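Local coordinates for Non-structural protein 3 (Porcine deltacoronavirus, PDB 6LN0) that joins a macro domain to a papain-like peptidase domain that probably cleaves the viral polyprotein, at residues R349-I354 with A415-T420. Numbering follows the deposited sequence.
Sequences REYDPI and ANVVAT
Tyr351 reaches from the loop between strands 338-346 and 358-360 to strand 416-423, where its hydroxyl meets Thr420. CB of Tyr351 leaves the loop toward the strand; CG, anti to the backbone N (chi1 177°), extends the ring away from that nitrogen, and the OH ends at Thr420. Over the centre of one ring face sits CD of the loop's own Pro353, 4.2 Å above the plane. Further out, Tyr351 CE2 lies 3.9 Å from Val417 O, which sits at the ring edge near its plane; Val417 CG1 is also close to CE2. CZ carries the phenol oxygen to the end of the path: Tyr351 OH and Thr420 OG1 are hydrogen-bonded at 2.9 Å, and either may be the donor. OG1 lies near the ring plane, and it also makes a weak hydrogen bond with His422. Thr420 CG2 closes in beside the phenol oxygen, 3.2 Å from Tyr351 OH.

Alongside, Pro353 packs its CG on Val417 CG1 at 3.5 Å, while its CB faces Thr420 CG2. Asp352 OD1 accepts from Ile354 N, an Asx turn with Pro353 in its middle. On strand 376-383, Tyr351 touches Ala379 and Pro353 touches Ser383, so the loop packs on two adjacent strands of the peptidase sheet. Chemically, this is a buried, largely apolar junction in which one hydroxyl-to-hydroxyl bond gives the phenol oxygen a polar partner; with Pro353 over one face and Thr420 at the tip, the ring's swing is probably limited.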
# COMPACT_ATOMS: atom_id res chain seq x y z
N ARG A 349 14.49 -28.98 -28.23
CA ARG A 349 15.43 -30.01 -28.63
C ARG A 349 15.68 -29.87 -30.11
O ARG A 349 14.79 -29.49 -30.87
CB ARG A 349 14.89 -31.41 -28.33
CG ARG A 349 15.90 -32.48 -28.56
CD ARG A 349 15.36 -33.80 -28.13
NE ARG A 349 16.25 -34.87 -28.54
CZ ARG A 349 15.94 -36.16 -28.49
NH1 ARG A 349 14.76 -36.55 -28.03
NH2 ARG A 349 16.83 -37.06 -28.90
N GLU A 350 16.91 -30.19 -30.52
CA GLU A 350 17.34 -30.08 -31.91
C GLU A 350 17.47 -28.63 -32.33
O GLU A 350 17.26 -28.31 -33.50
CB GLU A 350 16.42 -30.82 -32.87
CG GLU A 350 16.03 -32.23 -32.43
CD GLU A 350 17.18 -33.21 -32.55
OE1 GLU A 350 16.96 -34.42 -32.29
OE2 GLU A 350 18.30 -32.77 -32.91
N TYR A 351 17.77 -27.75 -31.38
CA TYR A 351 17.89 -26.33 -31.70
C TYR A 351 19.03 -26.13 -32.68
O TYR A 351 20.17 -26.50 -32.40
CB TYR A 351 18.14 -25.50 -30.45
CG TYR A 351 18.34 -24.04 -30.78
CD1 TYR A 351 17.50 -23.41 -31.68
CD2 TYR A 351 19.36 -23.30 -30.21
CE1 TYR A 351 17.65 -22.10 -32.01
CE2 TYR A 351 19.52 -21.94 -30.52
CZ TYR A 351 18.65 -21.35 -31.44
OH TYR A 351 18.75 -20.02 -31.79
N ASP A 352 18.72 -25.49 -33.80
CA ASP A 352 19.68 -25.27 -34.88
C ASP A 352 19.70 -23.79 -35.21
O ASP A 352 18.73 -23.29 -35.82
CB ASP A 352 19.30 -26.12 -36.09
CG ASP A 352 20.37 -26.10 -37.17
OD1 ASP A 352 21.07 -25.07 -37.30
OD2 ASP A 352 20.48 -27.12 -37.90
N PRO A 353 20.76 -23.06 -34.87
CA PRO A 353 20.74 -21.60 -35.09
C PRO A 353 20.57 -21.16 -36.54
O PRO A 353 20.39 -19.96 -36.76
CB PRO A 353 22.10 -21.13 -34.53
CG PRO A 353 22.75 -22.34 -33.94
CD PRO A 353 21.75 -23.45 -33.86
N ILE A 354 20.62 -22.05 -37.53
CA ILE A 354 20.37 -21.64 -38.90
C ILE A 354 19.17 -22.32 -39.53
O ILE A 354 18.85 -22.11 -40.69
CB ILE A 354 21.62 -21.81 -39.80
CG1 ILE A 354 21.99 -23.29 -39.90
CG2 ILE A 354 22.78 -20.97 -39.30
CD1 ILE A 354 23.03 -23.53 -40.96
N ALA A 415 30.91 -19.21 -27.94
CA ALA A 415 29.84 -19.06 -26.97
C ALA A 415 28.61 -19.74 -27.54
O ALA A 415 28.40 -19.75 -28.75
CB ALA A 415 29.55 -17.59 -26.67
N ASN A 416 27.82 -20.31 -26.65
CA ASN A 416 26.52 -20.80 -27.08
C ASN A 416 25.69 -19.65 -27.64
O ASN A 416 25.84 -18.49 -27.25
CB ASN A 416 25.82 -21.48 -25.90
CG ASN A 416 26.60 -22.66 -25.40
OD1 ASN A 416 27.14 -23.43 -26.21
ND2 ASN A 416 26.69 -22.82 -24.09
N VAL A 417 24.86 -19.97 -28.62
CA VAL A 417 23.83 -19.04 -29.07
C VAL A 417 22.54 -19.44 -28.37
O VAL A 417 22.28 -20.64 -28.16
CB VAL A 417 23.70 -19.04 -30.61
CG1 VAL A 417 23.17 -20.35 -31.09
CG2 VAL A 417 22.80 -17.91 -31.07
N VAL A 418 21.77 -18.45 -27.91
CA VAL A 418 20.55 -18.71 -27.14
C VAL A 418 19.30 -18.10 -27.74
O VAL A 418 18.19 -18.41 -27.28
CB VAL A 418 20.69 -18.28 -25.66
CG1 VAL A 418 21.73 -19.14 -24.99
CG2 VAL A 418 21.01 -16.78 -25.54
N ALA A 419 19.42 -17.28 -28.78
CA ALA A 419 18.24 -16.85 -29.52
C ALA A 419 18.71 -16.41 -30.90
O ALA A 419 19.80 -15.86 -31.03
CB ALA A 419 17.52 -15.70 -28.80
N THR A 420 17.88 -16.66 -31.91
CA THR A 420 18.15 -16.26 -33.28
C THR A 420 16.86 -15.72 -33.90
O THR A 420 15.76 -16.17 -33.56
CB THR A 420 18.65 -17.43 -34.15
OG1 THR A 420 17.76 -18.53 -34.02
CG2 THR A 420 20.05 -17.87 -33.73